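Local coordinates for synaptonemal complex protein 2 (Mus musculus, PDB 5IWZ), which serves as a major component of the axial and lateral elements of synaptonemal complexes and is required for normal meiotic chromosome synapsis and fertility, at residues A31-D36 against I72-G77; K15-A20 against K47-K52; E108-I113 against M126-D131. All blocks are in the same frame, centred on the assembly; numbering follows the deposited sequence.

Contact 1: residues A31-D36 against I72-G77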
ATOM      1  N   ALA A  31     -18.945 -12.228 -17.118  1.00 29.60           N
ATOM      2  CA  ALA A  31     -19.576 -11.496 -18.210  1.00 32.27           C
ATOM      3  C   ALA A  31     -20.107 -10.151 -17.727  1.00 39.97           C
ATOM      4  O   ALA A  31     -20.013  -9.143 -18.444  1.00 37.87           O
ATOM      5  CB  ALA A  31     -20.690 -12.338 -18.837  1.00 31.28           C
ATOM      6  N   LEU A  32     -20.641 -10.106 -16.498  1.00 32.56           N
ATOM      7  CA  LEU A  32     -21.109  -8.836 -15.951  1.00 37.89           C
ATOM      8  C   LEU A  32     -19.972  -7.835 -15.829  1.00 45.04           C
ATOM      9  O   LEU A  32     -20.176  -6.630 -16.011  1.00 43.51           O
ATOM     10  CB  LEU A  32     -21.759  -9.036 -14.587  1.00 32.99           C
ATOM     11  CG  LEU A  32     -22.986  -9.923 -14.497  1.00 35.48           C
ATOM     12  CD1 LEU A  32     -23.594  -9.737 -13.118  1.00 36.00           C
ATOM     13  CD2 LEU A  32     -23.977  -9.590 -15.603  1.00 42.47           C
ATOM     14  N   LEU A  33     -18.770  -8.310 -15.504  1.00 48.94           N
ATOM     15  CA  LEU A  33     -17.635  -7.412 -15.355  1.00 44.74           C
ATOM     16  C   LEU A  33     -17.274  -6.699 -16.654  1.00 50.49           C
ATOM     17  O   LEU A  33     -16.451  -5.778 -16.621  1.00 49.40           O
ATOM     18  CB  LEU A  33     -16.419  -8.182 -14.823  1.00 44.23           C
ATOM     19  CG  LEU A  33     -16.485  -8.673 -13.372  1.00 43.90           C
ATOM     20  CD1 LEU A  33     -15.226  -9.428 -13.007  1.00 45.79           C
ATOM     21  CD2 LEU A  33     -16.690  -7.514 -12.413  1.00 43.91           C
ATOM     22  N   GLN A  34     -17.863  -7.081 -17.785  1.00 57.08           N
ATOM     23  CA  GLN A  34     -17.588  -6.404 -19.049  1.00 65.76           C
ATOM     24  C   GLN A  34     -18.633  -5.350 -19.401  1.00 69.55           C
ATOM     25  O   GLN A  34     -18.506  -4.702 -20.444  1.00 76.55           O
ATOM     26  CB  GLN A  34     -17.480  -7.413 -20.203  1.00 70.49           C
ATOM     27  CG  GLN A  34     -16.766  -8.724 -19.880  1.00 76.94           C
ATOM     28  CD  GLN A  34     -15.416  -8.543 -19.204  1.00 84.25           C
ATOM     29  OE1 GLN A  34     -14.658  -7.623 -19.526  1.00 85.77           O
ATOM     30  NE2 GLN A  34     -15.105  -9.438 -18.259  1.00 83.38           N
ATOM     31  N   ILE A  35     -19.654  -5.165 -18.561  1.00 67.27           N
ATOM     32  CA  ILE A  35     -20.684  -4.149 -18.759  1.00 65.54           C
ATOM     33  C   ILE A  35     -20.272  -2.875 -18.037  1.00 70.17           C
ATOM     34  O   ILE A  35     -19.692  -2.922 -16.946  1.00 71.77           O
ATOM     35  CB  ILE A  35     -22.051  -4.636 -18.240  1.00 56.45           C
ATOM     36  CG1 ILE A  35     -22.443  -5.974 -18.852  1.00 49.79           C
ATOM     37  CG2 ILE A  35     -23.134  -3.612 -18.533  1.00 61.32           C
ATOM     38  CD1 ILE A  35     -23.729  -6.521 -18.258  1.00 45.03           C
ATOM     39  N   ASP A  36     -20.582  -1.729 -18.637  1.00 70.43           N
ATOM     40  CA  ASP A  36     -20.412  -0.454 -17.955  1.00 69.67           C
ATOM     41  C   ASP A  36     -21.662  -0.160 -17.140  1.00 69.14           C
ATOM     42  O   ASP A  36     -22.771  -0.129 -17.683  1.00 60.91           O
ATOM     43  CB  ASP A  36     -20.126   0.672 -18.946  1.00 77.32           C
ATOM     44  CG  ASP A  36     -18.649   1.029 -19.011  1.00 89.46           C
ATOM     45  OD1 ASP A  36     -18.042   0.985 -20.104  1.00 93.52           O
ATOM     46  OD2 ASP A  36     -18.087   1.358 -17.943  1.00 93.02           O
ATOM     47  N   ILE A  72     -14.919 -11.522  -7.365  1.00 20.20           N
ATOM     48  CA  ILE A  72     -16.121 -11.331  -6.556  1.00 24.66           C
ATOM     49  C   ILE A  72     -16.100  -9.957  -5.891  1.00 25.37           C
ATOM     50  O   ILE A  72     -17.095  -9.224  -5.916  1.00 28.98           O
ATOM     51  CB  ILE A  72     -16.265 -12.453  -5.507  1.00 23.18           C
ATOM     52  CG1 ILE A  72     -16.395 -13.826  -6.180  1.00 21.69           C
ATOM     53  CG2 ILE A  72     -17.479 -12.184  -4.660  1.00 23.26           C
ATOM     54  CD1 ILE A  72     -15.922 -15.004  -5.301  1.00 22.43           C
ATOM     55  N   LEU A  73     -14.969  -9.597  -5.268  1.00 25.92           N
ATOM     56  CA  LEU A  73     -14.892  -8.325  -4.547  1.00 26.18           C
ATOM     57  C   LEU A  73     -15.132  -7.151  -5.482  1.00 24.30           C
ATOM     58  O   LEU A  73     -15.777  -6.166  -5.104  1.00 26.02           O
ATOM     59  CB  LEU A  73     -13.528  -8.183  -3.865  1.00 18.72           C
ATOM     60  CG  LEU A  73     -13.256  -9.173  -2.745  1.00 21.70           C
ATOM     61  CD1 LEU A  73     -11.772  -9.191  -2.434  1.00 22.00           C
ATOM     62  CD2 LEU A  73     -14.056  -8.787  -1.506  1.00 24.19           C
ATOM     63  N   ILE A  74     -14.625  -7.246  -6.712  1.00 25.11           N
ATOM     64  CA  ILE A  74     -14.806  -6.177  -7.689  1.00 25.55           C
ATOM     65  C   ILE A  74     -16.265  -6.070  -8.113  1.00 27.11           C
ATOM     66  O   ILE A  74     -16.795  -4.964  -8.283  1.00 27.62           O
ATOM     67  CB  ILE A  74     -13.863  -6.411  -8.882  1.00 27.13           C
ATOM     68  CG1 ILE A  74     -12.416  -6.070  -8.482  1.00 36.74           C
ATOM     69  CG2 ILE A  74     -14.292  -5.611 -10.111  1.00 33.49           C
ATOM     70  CD1 ILE A  74     -11.352  -6.615  -9.462  1.00 32.38           C
ATOM     71  N   SER A  75     -16.950  -7.211  -8.257  1.00 27.89           N
ATOM     72  CA  SER A  75     -18.361  -7.198  -8.648  1.00 29.02           C
ATOM     73  C   SER A  75     -19.225  -6.502  -7.607  1.00 33.22           C
ATOM     74  O   SER A  75     -20.131  -5.736  -7.955  1.00 37.74           O
ATOM     75  CB  SER A  75     -18.864  -8.629  -8.872  1.00 32.94           C
ATOM     76  OG  SER A  75     -18.023  -9.317  -9.792  1.00 39.82           O
ATOM     77  N   ILE A  76     -18.984  -6.781  -6.324  1.00 34.71           N
ATOM     78  CA  ILE A  76     -19.761  -6.141  -5.260  1.00 33.40           C
ATOM     79  C   ILE A  76     -19.540  -4.632  -5.278  1.00 32.44           C
ATOM     80  O   ILE A  76     -20.492  -3.845  -5.263  1.00 32.92           O
ATOM     81  CB  ILE A  76     -19.388  -6.741  -3.894  1.00 34.69           C
ATOM     82  CG1 ILE A  76     -19.585  -8.255  -3.903  1.00 37.16           C
ATOM     83  CG2 ILE A  76     -20.199  -6.087  -2.787  1.00 35.73           C
ATOM     84  CD1 ILE A  76     -18.776  -8.963  -2.822  1.00 32.94           C
ATOM     85  N   GLY A  77     -18.277  -4.212  -5.333  1.00 33.07           N
ATOM     86  CA  GLY A  77     -17.977  -2.787  -5.328  1.00 33.05           C
ATOM     87  C   GLY A  77     -18.533  -2.053  -6.535  1.00 35.44           C
ATOM     88  O   GLY A  77     -19.132  -0.985  -6.400  1.00 39.60           O
TER

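Contact 2: residues K15-A20 against K47-K52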
ATOM      1  N   LYS A  15     -28.200 -14.134  -9.355  1.00 27.57           N
ATOM      2  CA  LYS A  15     -28.174 -15.434 -10.011  1.00 32.57           C
ATOM      3  C   LYS A  15     -26.765 -15.797 -10.464  1.00 30.71           C
ATOM      4  O   LYS A  15     -26.377 -16.972 -10.388  1.00 31.37           O
ATOM      5  CB  LYS A  15     -29.167 -15.466 -11.175  1.00 40.19           C
ATOM      6  CG  LYS A  15     -30.619 -15.545 -10.700  1.00 51.34           C
ATOM      7  CD  LYS A  15     -31.598 -14.937 -11.694  1.00 60.87           C
ATOM      8  CE  LYS A  15     -33.039 -15.212 -11.280  1.00 67.46           C
ATOM      9  NZ  LYS A  15     -33.692 -16.299 -12.061  1.00 70.12           N
ATOM     10  N   CYS A  16     -25.966 -14.809 -10.877  1.00 28.53           N
ATOM     11  CA  CYS A  16     -24.562 -15.089 -11.166  1.00 26.58           C
ATOM     12  C   CYS A  16     -23.848 -15.610  -9.928  1.00 24.17           C
ATOM     13  O   CYS A  16     -23.031 -16.537 -10.018  1.00 30.23           O
ATOM     14  CB  CYS A  16     -23.853 -13.834 -11.694  1.00 24.44           C
ATOM     15  SG  CYS A  16     -24.539 -13.205 -13.229  1.00 36.97           S
ATOM     16  N   ILE A  17     -24.138 -15.024  -8.762  1.00 26.10           N
ATOM     17  CA  ILE A  17     -23.513 -15.484  -7.524  1.00 22.88           C
ATOM     18  C   ILE A  17     -23.968 -16.904  -7.200  1.00 24.42           C
ATOM     19  O   ILE A  17     -23.164 -17.749  -6.770  1.00 24.50           O
ATOM     20  CB  ILE A  17     -23.816 -14.497  -6.374  1.00 27.11           C
ATOM     21  CG1 ILE A  17     -23.151 -13.125  -6.621  1.00 30.89           C
ATOM     22  CG2 ILE A  17     -23.432 -15.096  -5.004  1.00 22.35           C
ATOM     23  CD1 ILE A  17     -21.624 -13.156  -6.697  1.00 33.37           C
ATOM     24  N   ASP A  18     -25.258 -17.195  -7.422  1.00 28.06           N
ATOM     25  CA  ASP A  18     -25.774 -18.559  -7.294  1.00 31.87           C
ATOM     26  C   ASP A  18     -25.033 -19.531  -8.207  1.00 29.13           C
ATOM     27  O   ASP A  18     -24.673 -20.639  -7.785  1.00 28.24           O
ATOM     28  CB  ASP A  18     -27.271 -18.607  -7.627  1.00 35.06           C
ATOM     29  CG  ASP A  18     -28.152 -17.931  -6.576  1.00 46.19           C
ATOM     30  OD1 ASP A  18     -27.752 -17.843  -5.388  1.00 43.32           O
ATOM     31  OD2 ASP A  18     -29.271 -17.505  -6.957  1.00 45.61           O
ATOM     32  N   ASP A  19     -24.831 -19.156  -9.478  1.00 23.21           N
ATOM     33  CA  ASP A  19     -24.126 -20.050 -10.408  1.00 26.87           C
ATOM     34  C   ASP A  19     -22.702 -20.328  -9.932  1.00 30.05           C
ATOM     35  O   ASP A  19     -22.209 -21.456 -10.051  1.00 24.91           O
ATOM     36  CB  ASP A  19     -24.089 -19.450 -11.824  1.00 36.40           C
ATOM     37  CG  ASP A  19     -25.430 -19.557 -12.572  1.00 47.75           C
ATOM     38  OD1 ASP A  19     -26.260 -20.427 -12.225  1.00 49.69           O
ATOM     39  OD2 ASP A  19     -25.636 -18.776 -13.532  1.00 48.89           O
ATOM     40  N   ALA A  20     -22.014 -19.300  -9.419  1.00 22.89           N
ATOM     41  CA  ALA A  20     -20.682 -19.501  -8.855  1.00 25.92           C
ATOM     42  C   ALA A  20     -20.724 -20.437  -7.651  1.00 25.00           C
ATOM     43  O   ALA A  20     -19.893 -21.351  -7.526  1.00 23.88           O
ATOM     44  CB  ALA A  20     -20.078 -18.147  -8.455  1.00 24.73           C
ATOM     45  N   LYS A  47     -32.573 -10.712   0.712  1.00 43.50           N
ATOM     46  CA  LYS A  47     -32.105 -10.604   2.087  1.00 41.32           C
ATOM     47  C   LYS A  47     -30.947 -11.556   2.363  1.00 41.39           C
ATOM     48  O   LYS A  47     -30.136 -11.303   3.265  1.00 42.96           O
ATOM     49  CB  LYS A  47     -33.282 -10.896   3.029  1.00 46.04           C
ATOM     50  CG  LYS A  47     -33.127 -10.421   4.444  1.00 54.93           C
ATOM     51  CD  LYS A  47     -33.400  -8.928   4.563  1.00 65.69           C
ATOM     52  CE  LYS A  47     -33.600  -8.520   6.028  1.00 68.69           C
ATOM     53  NZ  LYS A  47     -33.205  -7.095   6.244  1.00 68.95           N
ATOM     54  N   GLN A  48     -30.855 -12.652   1.608  1.00 34.45           N
ATOM     55  CA  GLN A  48     -29.798 -13.645   1.761  1.00 33.48           C
ATOM     56  C   GLN A  48     -28.583 -13.383   0.867  1.00 32.49           C
ATOM     57  O   GLN A  48     -27.682 -14.224   0.818  1.00 32.10           O
ATOM     58  CB  GLN A  48     -30.344 -15.045   1.462  1.00 39.04           C
ATOM     59  CG  GLN A  48     -31.318 -15.587   2.505  1.00 55.32           C
ATOM     60  CD  GLN A  48     -32.700 -14.959   2.413  1.00 66.67           C
ATOM     61  OE1 GLN A  48     -33.289 -14.877   1.333  1.00 70.53           O
ATOM     62  NE2 GLN A  48     -33.224 -14.509   3.549  1.00 69.86           N
ATOM     63  N   PHE A  49     -28.553 -12.263   0.140  1.00 30.48           N
ATOM     64  CA  PHE A  49     -27.424 -11.973  -0.748  1.00 25.55           C
ATOM     65  C   PHE A  49     -26.105 -11.942   0.019  1.00 31.95           C
ATOM     66  O   PHE A  49     -25.116 -12.542  -0.411  1.00 29.42           O
ATOM     67  CB  PHE A  49     -27.661 -10.646  -1.471  1.00 33.29           C
ATOM     68  CG  PHE A  49     -26.639 -10.331  -2.555  1.00 41.28           C
ATOM     69  CD1 PHE A  49     -26.405 -11.223  -3.594  1.00 39.10           C
ATOM     70  CD2 PHE A  49     -25.946  -9.130  -2.550  1.00 41.87           C
ATOM     71  CE1 PHE A  49     -25.480 -10.935  -4.587  1.00 36.29           C
ATOM     72  CE2 PHE A  49     -25.025  -8.838  -3.554  1.00 41.21           C
ATOM     73  CZ  PHE A  49     -24.799  -9.745  -4.572  1.00 35.14           C
ATOM     74  N   LEU A  50     -26.074 -11.251   1.170  1.00 30.22           N
ATOM     75  CA  LEU A  50     -24.835 -11.149   1.938  1.00 32.24           C
ATOM     76  C   LEU A  50     -24.336 -12.520   2.393  1.00 31.88           C
ATOM     77  O   LEU A  50     -23.130 -12.805   2.332  1.00 32.64           O
ATOM     78  CB  LEU A  50     -25.035 -10.224   3.142  1.00 28.53           C
ATOM     79  CG  LEU A  50     -23.839 -10.086   4.092  1.00 29.89           C
ATOM     80  CD1 LEU A  50     -22.575  -9.566   3.368  1.00 32.84           C
ATOM     81  CD2 LEU A  50     -24.166  -9.183   5.311  1.00 29.04           C
ATOM     82  N   ARG A  51     -25.244 -13.373   2.870  1.00 23.36           N
ATOM     83  CA  ARG A  51     -24.877 -14.730   3.267  1.00 30.43           C
ATOM     84  C   ARG A  51     -24.235 -15.496   2.117  1.00 29.43           C
ATOM     85  O   ARG A  51     -23.260 -16.228   2.322  1.00 32.13           O
ATOM     86  CB  ARG A  51     -26.108 -15.495   3.765  1.00 35.09           C
ATOM     87  CG  ARG A  51     -25.869 -16.988   3.933  1.00 44.13           C
ATOM     88  CD  ARG A  51     -26.916 -17.822   3.206  1.00 64.92           C
ATOM     89  NE  ARG A  51     -26.506 -19.224   3.089  1.00 81.35           N
ATOM     90  CZ  ARG A  51     -26.985 -20.220   3.833  1.00 89.63           C
ATOM     91  NH1 ARG A  51     -27.910 -19.987   4.757  1.00 93.17           N
ATOM     92  NH2 ARG A  51     -26.542 -21.459   3.650  1.00 88.29           N
ATOM     93  N   LYS A  52     -24.791 -15.368   0.907  1.00 26.33           N
ATOM     94  CA  LYS A  52     -24.221 -16.055  -0.252  1.00 30.46           C
ATOM     95  C   LYS A  52     -22.841 -15.504  -0.597  1.00 31.07           C
ATOM     96  O   LYS A  52     -21.923 -16.273  -0.903  1.00 27.80           O
ATOM     97  CB  LYS A  52     -25.153 -15.932  -1.457  1.00 29.68           C
ATOM     98  CG  LYS A  52     -26.504 -16.642  -1.333  1.00 28.07           C
ATOM     99  CD  LYS A  52     -27.388 -16.214  -2.491  1.00 25.74           C
ATOM    100  CE  LYS A  52     -28.743 -16.879  -2.440  1.00 29.62           C
ATOM    101  NZ  LYS A  52     -29.560 -16.470  -3.621  1.00 31.43           N
TER

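Contact 3: residues E108-I113 against M126-D131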
ATOM      1  N   GLU A 108      -9.348 -11.817   7.855  1.00 24.54           N
ATOM      2  CA  GLU A 108      -8.761 -12.834   8.722  1.00 26.40           C
ATOM      3  C   GLU A 108      -8.487 -14.123   7.957  1.00 31.91           C
ATOM      4  O   GLU A 108      -7.428 -14.740   8.118  1.00 33.58           O
ATOM      5  CB  GLU A 108      -9.695 -13.128   9.900  1.00 42.77           C
ATOM      6  CG  GLU A 108      -9.866 -11.988  10.897  1.00 58.19           C
ATOM      7  CD  GLU A 108      -8.727 -11.901  11.888  1.00 74.28           C
ATOM      8  OE1 GLU A 108      -8.778 -11.010  12.769  1.00 81.16           O
ATOM      9  OE2 GLU A 108      -7.784 -12.721  11.792  1.00 75.17           O
ATOM     10  N   ASN A 109      -9.459 -14.570   7.157  1.00 28.35           N
ATOM     11  CA  ASN A 109      -9.315 -15.769   6.333  1.00 31.62           C
ATOM     12  C   ASN A 109      -8.343 -15.586   5.173  1.00 36.95           C
ATOM     13  O   ASN A 109      -8.080 -16.554   4.455  1.00 40.35           O
ATOM     14  CB  ASN A 109     -10.677 -16.195   5.789  1.00 29.93           C
ATOM     15  CG  ASN A 109     -11.612 -16.691   6.889  1.00 48.60           C
ATOM     16  OD1 ASN A 109     -11.163 -17.085   7.967  1.00 56.05           O
ATOM     17  ND2 ASN A 109     -12.911 -16.665   6.623  1.00 43.26           N
ATOM     18  N   SER A 110      -7.835 -14.378   4.957  1.00 29.10           N
ATOM     19  CA  SER A 110      -6.798 -14.124   3.968  1.00 32.81           C
ATOM     20  C   SER A 110      -5.405 -14.159   4.571  1.00 37.18           C
ATOM     21  O   SER A 110      -4.421 -14.034   3.834  1.00 27.64           O
ATOM     22  CB  SER A 110      -7.010 -12.755   3.306  1.00 31.32           C
ATOM     23  OG  SER A 110      -8.270 -12.693   2.654  1.00 34.79           O
ATOM     24  N   LYS A 111      -5.296 -14.325   5.889  1.00 34.90           N
ATOM     25  CA  LYS A 111      -4.003 -14.127   6.530  1.00 40.31           C
ATOM     26  C   LYS A 111      -3.038 -15.251   6.190  1.00 42.68           C
ATOM     27  O   LYS A 111      -1.848 -15.001   5.963  1.00 31.93           O
ATOM     28  CB  LYS A 111      -4.181 -13.969   8.037  1.00 47.52           C
ATOM     29  CG  LYS A 111      -4.840 -12.617   8.410  1.00 49.82           C
ATOM     30  CD  LYS A 111      -5.145 -12.483   9.911  1.00 44.08           C
ATOM     31  CE  LYS A 111      -5.152 -11.014  10.325  1.00 46.24           C
ATOM     32  NZ  LYS A 111      -5.848 -10.795  11.629  1.00 50.89           N
ATOM     33  N   GLU A 112      -3.536 -16.489   6.116  1.00 44.29           N
ATOM     34  CA  GLU A 112      -2.692 -17.603   5.694  1.00 47.82           C
ATOM     35  C   GLU A 112      -2.132 -17.371   4.293  1.00 46.80           C
ATOM     36  O   GLU A 112      -0.958 -17.650   4.027  1.00 50.50           O
ATOM     37  CB  GLU A 112      -3.492 -18.908   5.759  1.00 51.22           C
ATOM     38  CG  GLU A 112      -2.694 -20.149   5.411  1.00 62.87           C
ATOM     39  CD  GLU A 112      -3.481 -21.445   5.608  1.00 68.54           C
ATOM     40  OE1 GLU A 112      -4.102 -21.610   6.682  1.00 71.78           O
ATOM     41  OE2 GLU A 112      -3.474 -22.295   4.688  1.00 66.97           O
ATOM     42  N   ILE A 113      -2.958 -16.844   3.392  1.00 39.01           N
ATOM     43  CA  ILE A 113      -2.511 -16.516   2.043  1.00 37.02           C
ATOM     44  C   ILE A 113      -1.491 -15.382   2.078  1.00 47.38           C
ATOM     45  O   ILE A 113      -0.453 -15.434   1.407  1.00 50.85           O
ATOM     46  CB  ILE A 113      -3.723 -16.145   1.168  1.00 35.23           C
ATOM     47  CG1 ILE A 113      -4.541 -17.396   0.812  1.00 45.49           C
ATOM     48  CG2 ILE A 113      -3.279 -15.388  -0.067  1.00 34.14           C
ATOM     49  CD1 ILE A 113      -5.959 -17.092   0.347  1.00 42.34           C
ATOM     50  N   MET A 126      -1.502  -9.520  -4.126  1.00 41.64           N
ATOM     51  CA  MET A 126      -1.446  -8.067  -4.038  1.00 41.55           C
ATOM     52  C   MET A 126      -2.740  -7.442  -4.543  1.00 35.69           C
ATOM     53  O   MET A 126      -3.332  -6.583  -3.878  1.00 33.91           O
ATOM     54  CB  MET A 126      -0.249  -7.558  -4.843  1.00 46.19           C
ATOM     55  CG  MET A 126      -0.160  -6.052  -4.976  1.00 60.71           C
ATOM     56  SD  MET A 126       0.199  -5.246  -3.402  1.00 75.56           S
ATOM     57  CE  MET A 126      -1.340  -4.399  -3.092  1.00 73.28           C
ATOM     58  N   ASN A 127      -3.187  -7.864  -5.726  1.00 34.96           N
ATOM     59  CA  ASN A 127      -4.417  -7.326  -6.297  1.00 34.64           C
ATOM     60  C   ASN A 127      -5.627  -7.688  -5.439  1.00 27.08           C
ATOM     61  O   ASN A 127      -6.547  -6.882  -5.288  1.00 29.04           O
ATOM     62  CB  ASN A 127      -4.608  -7.853  -7.719  1.00 32.97           C
ATOM     63  CG  ASN A 127      -3.461  -7.471  -8.655  1.00 51.28           C
ATOM     64  OD1 ASN A 127      -2.804  -6.443  -8.471  1.00 48.17           O
ATOM     65  ND2 ASN A 127      -3.222  -8.306  -9.668  1.00 51.78           N
ATOM     66  N   MET A 128      -5.638  -8.892  -4.871  1.00 28.46           N
ATOM     67  CA  MET A 128      -6.792  -9.334  -4.087  1.00 26.32           C
ATOM     68  C   MET A 128      -6.982  -8.453  -2.866  1.00 22.47           C
ATOM     69  O   MET A 128      -8.099  -8.013  -2.569  1.00 27.32           O
ATOM     70  CB  MET A 128      -6.627 -10.798  -3.668  1.00 22.62           C
ATOM     71  CG  MET A 128      -7.828 -11.333  -2.847  1.00 26.88           C
ATOM     72  SD  MET A 128      -7.524 -12.957  -2.136  1.00 34.54           S
ATOM     73  CE  MET A 128      -6.734 -12.575  -0.570  1.00 27.98           C
ATOM     74  N   ILE A 129      -5.885  -8.161  -2.159  1.00 31.45           N
ATOM     75  CA  ILE A 129      -5.957  -7.320  -0.966  1.00 28.30           C
ATOM     76  C   ILE A 129      -6.306  -5.885  -1.341  1.00 29.05           C
ATOM     77  O   ILE A 129      -7.031  -5.188  -0.618  1.00 28.28           O
ATOM     78  CB  ILE A 129      -4.616  -7.401  -0.205  1.00 39.33           C
ATOM     79  CG1 ILE A 129      -4.483  -8.762   0.480  1.00 35.48           C
ATOM     80  CG2 ILE A 129      -4.474  -6.256   0.783  1.00 34.86           C
ATOM     81  CD1 ILE A 129      -5.669  -9.097   1.369  1.00 40.51           C
ATOM     82  N   GLU A 130      -5.753  -5.398  -2.449  1.00 31.14           N
ATOM     83  CA  GLU A 130      -6.134  -4.080  -2.934  1.00 30.75           C
ATOM     84  C   GLU A 130      -7.625  -4.033  -3.255  1.00 28.68           C
ATOM     85  O   GLU A 130      -8.322  -3.072  -2.895  1.00 27.09           O
ATOM     86  CB  GLU A 130      -5.291  -3.744  -4.160  1.00 39.53           C
ATOM     87  CG  GLU A 130      -5.413  -2.339  -4.661  1.00 56.82           C
ATOM     88  CD  GLU A 130      -4.706  -2.175  -5.994  1.00 74.26           C
ATOM     89  OE1 GLU A 130      -3.819  -3.017  -6.317  1.00 75.57           O
ATOM     90  OE2 GLU A 130      -5.051  -1.213  -6.719  1.00 86.21           O
ATOM     91  N   ASP A 131      -8.144  -5.083  -3.911  1.00 27.94           N
ATOM     92  CA  ASP A 131      -9.582  -5.154  -4.181  1.00 24.35           C
ATOM     93  C   ASP A 131     -10.396  -5.180  -2.893  1.00 23.21           C
ATOM     94  O   ASP A 131     -11.489  -4.596  -2.821  1.00 25.28           O
ATOM     95  CB  ASP A 131      -9.896  -6.394  -5.017  1.00 23.91           C
ATOM     96  CG  ASP A 131      -9.298  -6.323  -6.413  1.00 35.46           C
ATOM     97  OD1 ASP A 131      -9.132  -5.190  -6.932  1.00 45.97           O
ATOM     98  OD2 ASP A 131      -8.977  -7.398  -6.972  1.00 29.86           O
TER

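Contact 1: residues A31-D36 against I72-G77
L33 meets the helix 66-79 at S75 and I74, and its side chain accounts for every close approach from the 31-36 side. From L33 CB the chain turns to CG, which stands beside the backbone N and anti to the carbonyl carbon (chi1 -70°), and this swing carries the branch point to 3.9 Å between L33 CG and S75 OG. From there the two methyls part. L33 CD2 does the touching: it lies 3.4 Å from S75 OG on one side chain and 3.8 Å from I74 CG2 on the next, so a single methyl reaches two consecutive residues of the helix. L33 and I74 run across each other at about a right angle, branch against branch.

L33 sits inside the type I turn from L32 to I35. The turn is closed by I35 N to L32 O, 3.0 Å. On the far side, S75 spends its hydroxyl on its own helix, where OG is hydrogen-bonded to S71 O one turn back. Past the contact, I35 O receives a hydrogen bond from R78 NH1, a polar tie between the same loop and the end of helix 66-79.

Within the armadillo-repeat-like domain, then, this turn rests against the flank of a later helix through one leucine. With S75 OG already engaged by S71 O, the two segments meet by van der Waals contact, the leucine methyl lying on a hydroxyl oxygen and on another methyl.

Contact 2: residues K15-A20 against K47-K52
K52 and D18 supply the polar half of this contact, I17 and F49 the apolar half. The salt bridge comes first: K52 NZ donates to D18 OD1 at 2.9 Å, meeting the syn lone pair, the one on the side of the second carboxylate oxygen, and D18 OD2 stays farther off at 3.5 Å from K52 NZ. The lysine chain is stretched straight beyond CG, with chi3 at 180°, and that full extension is what delivers the ammonium group to the acid. NZ is also in a salt bridge with E14 OE2, its strongest polar partner, one turn before D18 on helix 13-23, so the lysine spans two carboxylates of the same helix. Its positive charge would be expected to offset some of the repulsion between them.

The hydrocarbon contacts lie alongside. I17 uses two different branches: its CG1 comes within 3.8 Å of F49 CE1, while its CG2 lies 4.0 Å from K52 CB, at the root of the lysine that pairs with D18. F49 has its ring anti to the backbone N (chi1 -172°), which sends it from the first turn of helix 49-63 over to helix 13-23, where it also packs on L13 and E14. I17 and F49 cross at about a right angle. Farther along, I17 rests on L53 and on L29 of helix 27-32.

Packing between neighbouring helices is what builds an alpha-solenoid such as the armadillo-repeat-like domain; this junction joins helix 13-23, the first helix of the chain, to helix 49-63.

Contact 3: residues E108-I113 against M126-D131
The bend between helices 99-108 and 111-115, in the armadillo-repeat-like domain, is where S110 packs against M128 of helix 123-141. A type I turn from E108 to K111 makes the bend, and S110 faces the later helix from it. The methionine methyl is the main contact atom: M128 CE lies 3.6 Å from S110 OG and 3.9 Å from S110 CB, touching the serine at both its side-chain atoms. CG of M128 is anti to the backbone N (chi1 -179°) and the chain runs on straight until chi3 (87°) bends the terminal methyl aside. I113, three residues on from S110, borders the same methyl more loosely, with 4.5 Å between I113 CG2 and M128 CE. I129 CD1 also approaches S110 CB, at 4.4 Å.

Away from the interface, K111 NZ makes a 2.7 Å salt bridge to E108 OE2, coming from above the carboxylate plane, about 55° out of it; both side chains also bond to Q157. L61 of helix 49-63 touches both S110 and M128, and I66 of helix 66-79 touches both I113 and M128.

The methionine methyl is thus fitted against a serine with two isoleucines close by. Because W106 O in the preceding helix takes the hydrogen bond of S110 OG, this buried hydroxyl can lie against the methyl without polar cost.

Helix 66-79 joins contact 1 to contact 3: it meets helix 123-141, where I74 CD1 lies 3.5 Å from D131 OD2 and L73 CD1 lies 3.9 Å from M128 O. Contact 1 also touches contact 2 directly, through L32 CD1 and C16 SG at 3.6 Å. Their segments alternate along the chain, helices 13-23 and 27-32 pairing in order with helices 49-63 and 66-79. Centres of contacts 1 and 2 are 14 Å apart, those of contacts 1 and 3 18 Å. Contacts 2 and 3 do not touch, their nearest atoms being about 11 Å apart.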